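Local coordinates for uncharacterized protein (Staphylococcus aureus subsp. aureus, PDB 4H0A) that is of unknown function but belongs to the CAP family of cysteine-rich secretory proteins, with an added CAP-associated N-terminal region, at residues V45-D48 and I49-T53; I107-S111 and A112-N116; N204-I207 and S208-E211. All coordinates share one frame; numbering follows the deposited sequence. Where two conformers were deposited one is given.

Contact 1: residues V45-D48 and I49-T53; sequences VGKD and IKVLT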
loop_
_atom_site.group_PDB
_atom_site.type_symbol
_atom_site.label_atom_id
_atom_site.label_comp_id
_atom_site.label_asym_id
_atom_site.label_seq_id
_atom_site.Cartn_x
_atom_site.Cartn_y
_atom_site.Cartn_z
ATOM N N VAL A 45 -12.839 12.145 -3.093
ATOM C CA VAL A 45 -13.578 11.270 -2.178
ATOM C C VAL A 45 -15.017 11.784 -2.063
ATOM O O VAL A 45 -15.227 12.973 -1.820
ATOM C CB VAL A 45 -12.873 11.142 -0.803
ATOM C CG1 VAL A 45 -13.709 10.306 0.172
ATOM C CG2 VAL A 45 -11.473 10.536 -0.967
ATOM N N GLY A 46 -15.978 10.893 -2.297
ATOM C CA GLY A 46 -17.401 11.219 -2.269
ATOM C C GLY A 46 -17.990 11.484 -3.640
ATOM O O GLY A 46 -19.213 11.511 -3.767
ATOM N N LYS A 47 -17.151 11.675 -4.681
ATOM C CA LYS A 47 -17.645 11.912 -6.042
ATOM C C LYS A 47 -17.858 10.603 -6.770
ATOM O O LYS A 47 -17.313 9.571 -6.373
ATOM C CB LYS A 47 -16.669 12.778 -6.842
ATOM C CG LYS A 47 -16.523 14.189 -6.304
ATOM C CD LYS A 47 -15.693 15.044 -7.249
ATOM C CE LYS A 47 -15.707 16.504 -6.879
ATOM N NZ LYS A 47 -14.702 17.272 -7.658
ATOM N N ASP A 48 -18.635 10.645 -7.856
ATOM C CA ASP A 48 -18.882 9.464 -8.677
ATOM C C ASP A 48 -17.628 9.163 -9.479
ATOM O O ASP A 48 -16.929 10.092 -9.886
ATOM C CB ASP A 48 -20.090 9.681 -9.598
ATOM C CG ASP A 48 -20.541 8.413 -10.294
ATOM O OD1 ASP A 48 -19.911 8.033 -11.308
ATOM O OD2 ASP A 48 -21.509 7.790 -9.816
ATOM N N ILE A 49 -17.339 7.870 -9.712
ATOM C CA ILE A 49 -16.147 7.453 -10.463
ATOM C C ILE A 49 -16.119 8.041 -11.898
ATOM O O ILE A 49 -15.030 8.281 -12.420
ATOM C CB ILE A 49 -15.995 5.908 -10.472
ATOM C CG1 ILE A 49 -14.600 5.469 -10.980
ATOM C CG2 ILE A 49 -17.111 5.194 -11.268
ATOM C CD1 ILE A 49 -13.399 6.095 -10.272
ATOM N N LYS A 50 -17.294 8.350 -12.491
ATOM C CA LYS A 50 -17.392 8.963 -13.831
ATOM C C LYS A 50 -16.643 10.312 -13.923
ATOM O O LYS A 50 -16.233 10.697 -15.015
ATOM C CB LYS A 50 -18.859 9.176 -14.227
ATOM C CG LYS A 50 -19.619 7.890 -14.557
ATOM C CD LYS A 50 -21.125 8.167 -14.723
ATOM C CE LYS A 50 -22.016 7.137 -14.083
ATOM N NZ LYS A 50 -23.394 7.654 -13.868
ATOM N N VAL A 51 -16.447 11.009 -12.786
ATOM C CA VAL A 51 -15.709 12.273 -12.742
ATOM C C VAL A 51 -14.242 12.053 -13.168
ATOM O O VAL A 51 -13.692 12.894 -13.878
ATOM C CB VAL A 51 -15.803 12.932 -11.337
ATOM C CG1 VAL A 51 -14.848 14.119 -11.211
ATOM C CG2 VAL A 51 -17.235 13.362 -11.042
ATOM N N LEU A 52 -13.615 10.946 -12.751
ATOM C CA LEU A 52 -12.221 10.659 -13.128
ATOM C C LEU A 52 -12.131 10.098 -14.531
ATOM O O LEU A 52 -11.191 10.427 -15.255
ATOM C CB LEU A 52 -11.572 9.673 -12.159
ATOM C CG LEU A 52 -11.595 10.038 -10.686
ATOM C CD1 LEU A 52 -10.764 9.053 -9.908
ATOM C CD2 LEU A 52 -11.072 11.465 -10.438
ATOM N N THR A 53 -13.084 9.238 -14.922
ATOM C CA THR A 53 -13.099 8.683 -16.274
ATOM C C THR A 53 -13.177 9.841 -17.284
ATOM O O THR A 53 -12.494 9.792 -18.297
ATOM C CB THR A 53 -14.231 7.661 -16.428
ATOM O OG1 THR A 53 -13.895 6.532 -15.618
ATOM C CG2 THR A 53 -14.431 7.216 -17.876
HETATM O O HOH W 1 -23.668 6.733 -10.987
#

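Contact 2: residues I107-S111 and A112-N116; sequences IGQHS and AEIFN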
loop_
_atom_site.group_PDB
_atom_site.type_symbol
_atom_site.label_atom_id
_atom_site.label_comp_id
_atom_site.label_asym_id
_atom_site.label_seq_id
_atom_site.Cartn_x
_atom_site.Cartn_y
_atom_site.Cartn_z
ATOM N N ILE A 107 4.020 15.512 -2.218
ATOM C CA ILE A 107 4.977 14.407 -2.301
ATOM C C ILE A 107 6.385 15.016 -2.258
ATOM O O ILE A 107 6.653 15.969 -2.989
ATOM C CB ILE A 107 4.771 13.547 -3.593
ATOM C CG1 ILE A 107 3.346 12.919 -3.683
ATOM C CG2 ILE A 107 5.861 12.472 -3.709
ATOM C CD1 ILE A 107 2.895 12.158 -2.506
ATOM N N GLY A 108 7.242 14.488 -1.397
ATOM C CA GLY A 108 8.610 14.975 -1.244
ATOM C C GLY A 108 8.798 16.023 -0.164
ATOM O O GLY A 108 9.939 16.393 0.114
ATOM N N GLN A 109 7.720 16.521 0.471
ATOM C CA GLN A 109 7.891 17.521 1.529
ATOM C C GLN A 109 8.457 16.868 2.779
ATOM O O GLN A 109 8.271 15.662 2.966
ATOM C CB GLN A 109 6.558 18.221 1.870
ATOM C CG GLN A 109 5.589 17.417 2.731
ATOM C CD GLN A 109 4.417 18.259 3.135
ATOM O OE1 GLN A 109 3.350 18.190 2.546
ATOM N NE2 GLN A 109 4.599 19.097 4.128
ATOM N N HIS A 110 9.068 17.667 3.671
ATOM C CA HIS A 110 9.559 17.147 4.945
ATOM C C HIS A 110 8.362 16.757 5.797
ATOM O O HIS A 110 7.445 17.563 5.949
ATOM C CB HIS A 110 10.425 18.183 5.684
ATOM C CG HIS A 110 11.683 18.523 4.955
ATOM N ND1 HIS A 110 12.612 17.552 4.631
ATOM C CD2 HIS A 110 12.129 19.722 4.513
ATOM C CE1 HIS A 110 13.578 18.180 3.983
ATOM N NE2 HIS A 110 13.333 19.489 3.893
ATOM N N SER A 111 8.345 15.530 6.331
ATOM C CA SER A 111 7.212 15.061 7.141
ATOM C C SER A 111 7.068 15.864 8.458
ATOM O O SER A 111 5.953 16.006 8.943
ATOM C CB SER A 111 7.331 13.567 7.440
ATOM O OG SER A 111 8.280 13.314 8.464
ATOM N N ALA A 112 8.167 16.422 9.012
ATOM C CA ALA A 112 8.101 17.229 10.244
ATOM C C ALA A 112 7.281 18.530 10.062
ATOM O O ALA A 112 6.724 19.037 11.038
ATOM C CB ALA A 112 9.500 17.579 10.725
ATOM N N GLU A 113 7.225 19.063 8.819
ATOM C CA GLU A 113 6.470 20.269 8.437
ATOM C C GLU A 113 4.923 20.057 8.515
ATOM O O GLU A 113 4.185 21.036 8.559
ATOM C CB GLU A 113 6.874 20.666 7.000
ATOM C CG GLU A 113 6.342 21.984 6.465
ATOM C CD GLU A 113 6.828 22.262 5.055
ATOM O OE1 GLU A 113 8.008 22.655 4.903
ATOM O OE2 GLU A 113 6.043 22.057 4.102
ATOM N N ILE A 114 4.435 18.809 8.500
ATOM C CA ILE A 114 2.995 18.530 8.584
ATOM C C ILE A 114 2.447 18.986 9.935
ATOM O O ILE A 114 1.485 19.746 9.994
ATOM C CB ILE A 114 2.723 17.019 8.354
ATOM C CG1 ILE A 114 3.037 16.639 6.895
ATOM C CG2 ILE A 114 1.274 16.654 8.711
ATOM C CD1 ILE A 114 3.318 15.191 6.692
ATOM N N PHE A 115 3.106 18.570 11.000
ATOM C CA PHE A 115 2.678 18.848 12.366
ATOM C C PHE A 115 2.737 20.337 12.798
ATOM O O PHE A 115 2.057 20.683 13.766
ATOM C CB PHE A 115 3.519 18.029 13.365
ATOM C CG PHE A 115 3.928 16.650 12.896
ATOM C CD1 PHE A 115 2.972 15.704 12.555
ATOM C CD2 PHE A 115 5.266 16.302 12.796
ATOM C CE1 PHE A 115 3.349 14.434 12.114
ATOM C CE2 PHE A 115 5.641 15.036 12.352
ATOM C CZ PHE A 115 4.679 14.112 12.005
ATOM N N ASN A 116 3.525 21.201 12.133
ATOM C CA ASN A 116 3.649 22.603 12.578
ATOM C C ASN A 116 2.325 23.391 12.536
ATOM O O ASN A 116 2.151 24.301 13.352
ATOM C CB ASN A 116 4.724 23.371 11.795
ATOM C CG ASN A 116 4.475 23.629 10.342
ATOM O OD1 ASN A 116 3.431 23.279 9.777
ATOM N ND2 ASN A 116 5.468 24.243 9.692
HETATM O O HOH W 2 9.443 20.574 2.969
#

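Contact 3: residues N204-I207 and S208-E211; sequences NQLI and SLYE. With EDO (1,2-ethanediol), chain D.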
loop_
_atom_site.group_PDB
_atom_site.type_symbol
_atom_site.label_atom_id
_atom_site.label_comp_id
_atom_site.label_asym_id
_atom_site.label_seq_id
_atom_site.Cartn_x
_atom_site.Cartn_y
_atom_site.Cartn_z
ATOM N N ASN A 204 -4.687 -9.319 -8.789
ATOM C CA ASN A 204 -4.619 -7.854 -8.911
ATOM C C ASN A 204 -3.829 -7.238 -7.752
ATOM O O ASN A 204 -3.190 -6.202 -7.962
ATOM C CB ASN A 204 -6.003 -7.252 -9.028
ATOM C CG ASN A 204 -6.485 -7.354 -10.442
ATOM O OD1 ASN A 204 -5.971 -6.646 -11.305
ATOM N ND2 ASN A 204 -7.346 -8.321 -10.744
ATOM N N GLN A 205 -3.840 -7.861 -6.548
ATOM C CA GLN A 205 -3.025 -7.360 -5.434
ATOM C C GLN A 205 -1.560 -7.566 -5.781
ATOM O O GLN A 205 -0.736 -6.736 -5.430
ATOM C CB GLN A 205 -3.360 -8.054 -4.097
ATOM C CG GLN A 205 -4.764 -7.794 -3.540
ATOM C CD GLN A 205 -5.109 -6.337 -3.394
ATOM O OE1 GLN A 205 -6.009 -5.820 -4.061
ATOM N NE2 GLN A 205 -4.423 -5.650 -2.501
ATOM N N LEU A 206 -1.238 -8.683 -6.477
ATOM C CA LEU A 206 0.141 -8.951 -6.894
ATOM C C LEU A 206 0.595 -7.882 -7.901
ATOM O O LEU A 206 1.718 -7.390 -7.796
ATOM C CB LEU A 206 0.273 -10.365 -7.511
ATOM C CG LEU A 206 1.641 -10.720 -8.115
ATOM C CD1 LEU A 206 2.762 -10.578 -7.066
ATOM C CD2 LEU A 206 1.626 -12.121 -8.694
ATOM N N ILE A 207 -0.278 -7.508 -8.868
ATOM C CA ILE A 207 0.064 -6.468 -9.849
ATOM C C ILE A 207 0.255 -5.132 -9.121
ATOM O O ILE A 207 1.189 -4.406 -9.440
ATOM C CB ILE A 207 -0.989 -6.363 -10.994
ATOM C CG1 ILE A 207 -0.947 -7.639 -11.861
ATOM C CG2 ILE A 207 -0.712 -5.119 -11.881
ATOM C CD1 ILE A 207 -2.245 -7.931 -12.578
ATOM N N SER A 208 -0.616 -4.805 -8.160
ATOM C CA SER A 208 -0.453 -3.566 -7.371
ATOM C C SER A 208 0.842 -3.593 -6.553
ATOM O O SER A 208 1.499 -2.561 -6.432
ATOM C CB SER A 208 -1.630 -3.374 -6.428
ATOM O OG SER A 208 -2.801 -3.121 -7.179
ATOM N N LEU A 209 1.216 -4.777 -6.006
ATOM C CA LEU A 209 2.466 -4.940 -5.257
ATOM C C LEU A 209 3.651 -4.570 -6.163
ATOM O O LEU A 209 4.517 -3.819 -5.745
ATOM C CB LEU A 209 2.610 -6.383 -4.725
ATOM C CG LEU A 209 3.942 -6.726 -4.015
ATOM C CD1 LEU A 209 4.059 -5.975 -2.702
ATOM C CD2 LEU A 209 4.057 -8.220 -3.783
ATOM N N TYR A 210 3.669 -5.068 -7.408
ATOM C CA TYR A 210 4.731 -4.734 -8.366
ATOM C C TYR A 210 4.749 -3.250 -8.677
ATOM O O TYR A 210 5.812 -2.625 -8.694
ATOM C CB TYR A 210 4.535 -5.491 -9.704
ATOM C CG TYR A 210 4.648 -7.002 -9.669
ATOM C CD1 TYR A 210 5.631 -7.636 -8.908
ATOM C CD2 TYR A 210 3.874 -7.793 -10.516
ATOM C CE1 TYR A 210 5.796 -9.021 -8.942
ATOM C CE2 TYR A 210 4.056 -9.176 -10.585
ATOM C CZ TYR A 210 5.021 -9.786 -9.798
ATOM O OH TYR A 210 5.175 -11.156 -9.803
ATOM N N GLU A 211 3.569 -2.690 -8.972
ATOM C CA GLU A 211 3.454 -1.277 -9.357
ATOM C C GLU A 211 3.854 -0.337 -8.231
ATOM O O GLU A 211 4.602 0.595 -8.482
ATOM C CB GLU A 211 2.022 -0.947 -9.789
ATOM C CG GLU A 211 1.662 -1.548 -11.137
ATOM C CD GLU A 211 0.208 -1.391 -11.530
ATOM O OE1 GLU A 211 -0.627 -1.033 -10.667
ATOM O OE2 GLU A 211 -0.094 -1.616 -12.723
HETATM C C1 EDO D . -9.087 -7.211 -14.011
HETATM O O1 EDO D . -9.082 -8.444 -13.207
HETATM C C2 EDO D . -7.915 -6.241 -13.770
HETATM O O2 EDO D . -6.592 -6.815 -14.008
HETATM O O HOH W 3 -4.808 -3.265 -5.161
#

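Contact 1: residues V45-D48 and I49-T53
Asp48 caps the turn that opens helix 50-56. Its carboxylate oxygen OD1 accepts from the backbone N of Lys50 at 2.9 Å, and the bond is nearly straight, with 168° at the hydrogen. The donor meets OD1 on the anti side and close to the carboxylate plane. The first torsion explains the reach: CG stands anti to the backbone N of Asp48 (chi1 -170°) and swings the carboxylate over the start of the helix. The backbone of Asp48 adds a second grip. Its O accepts from Val51 N at 3.1 Å, with the donor well above the carbonyl plane, as in a tight turn. Two bonds from one residue thus hold two early amide N-H groups of the helix.

Packing is closest around OD1. The chain of Lys50 runs past this oxygen, and its CB and CG each lie 3.3 Å from Asp48 OD1. Val51 CG2 sits 3.5 Å from the carbonyl oxygen Asp48 O.

The solvent side is looser. Lys50 NZ stays 4.3 Å from Asp48 OD1, too far for a salt bridge. A water spans the gap instead: it donates to Asp48 OD2 and accepts from Lys50 NZ at 3.0 Å. The opposite charges probably still attract. Lys47 only brushes the helix, its CD 4.2 Å from Val51 CG1, and the two side chains cross obliquely.

Ile49 and Leu52 face the protein. Ile49 packs on Tyr72, Val83, Thr85 and Ile90, and Leu52 on Phe74, Val83 and Ile90. Through these two residues the start of the helix lies against strands 69-76, 79-86 and 89-96 of the seven-stranded antiparallel sheet. Backbone bonds from Gly46 and Lys47 to Ile90 tie the preceding loop to the last of these strands.

Contact 2: residues I107-S111 and A112-N116
His110 N and Glu113 OE1 hold one water between them. The water accepts from His110 N at 3.0 Å and donates to Glu113 OE1. The backbone links the same two residues directly: His110 O accepts from Glu113 N at 3.2 Å, with a bent angle of 141°. One residue on, Ser111 O accepts from Ile114 N at 3.2 Å, from well above the carbonyl plane. Carbon surrounds this oxygen further. It lies over one face of the Phe115 ring, 3.5 Å above its plane and offset toward the rim, and Ile114 CD1 is 3.6 Å from Ser111 O. Two overlapping i to i+3 turns thus start at His110 and Ser111. Residues 112-116 have helical backbone angles but not the regular helix bonds.

Gln109 CG lies between the backbone N and the carbonyl carbon (chi1 77°), and the extended chain beyond it carries the amide to Glu113. The two side chains cross at about a right angle. Gln109 NE2 is 3.3 Å from Glu113 OE2, but the angle is poor and the amide and carboxylate planes are 58° apart. Gln109 OE1 accepts from Lys106 N.

Ser111 OG makes a weak hydrogen bond to Lys164 O. Ile114 packs on Leu105 of a loop and on Ile148, Val157 and Val166 of the sheet.

The turn is therefore set chiefly by its backbone. The Glu113 carboxylate is linked to it through water, and the Gln109 amide serves the preceding loop.

Contact 3: residues N204-I207 and S208-E211
With chi1 at 174°, Leu206 sends its CG to the side opposite its backbone N, while a chi1 of -65° sets the Tyr210 ring beside the N of its own residue. These torsions bring the leucine over the tyrosine ring, as an i to i+4 pair on helix 201-219. The helix is part of the CAP domain, an alpha-beta-alpha sandwich in this family. Leu206 CD1 makes a CH-pi contact with the ring face, 4.0 Å from the centroid of Tyr210 and 26° off the normal. Its closest ring atom is Tyr210 CZ, at 3.6 Å. Leu206 O lies over a face of the same ring, 3.4 Å above the plane but offset toward the rim. That oxygen also accepts the regular helical bond from Tyr210 N. The hydroxyl of Tyr210 bonds to Gly309 N, which fixes the far end of the ring on strand 306-312.

Ile207 and Glu211 lie side by side and point the same way, with Ile207 CG2 3.7 Å from Glu211 OE2. Salt bridges to Lys75 and Arg61 and a hydrogen bond to the hydroxyl of Tyr80 hold the carboxylate, and all three partners belong to the seven-stranded sheet.

Asn204 O accepts from Ser208 N at 2.9 Å. Ser208 OG and Asn204 OD1 are both hydrogen-bonded to Arg61, and Asn204 ND2 to Glu200 O. A 1,2-ethanediol, probably from the crystallisation liquor, is an extra partner of this amide: ND2 of Asn204 donates to the diol O1 at 3.0 Å, and the diol O2 donates to Asn204 OD1 at 2.8 Å.

In the fold
The three contacts follow one another along the chain; none encloses or crosses another. Each is local, between neighbours in sequence, so none closes a long loop. Contact 1 comes first and leads from a loop into helix 50-56, against the seven-stranded antiparallel sheet. Contact 2 follows strand 89-96 and sits by the far end of the same sheet, at strands 145-150, 153-159 and 166-172. Their centres are 28 Å apart. Contact 3 lies on helix 201-219, with strands 306-312 and 315-322 of the CAP sheet on one side and strand 61-65 on another. It thus ties the CAP part to the N-terminal part.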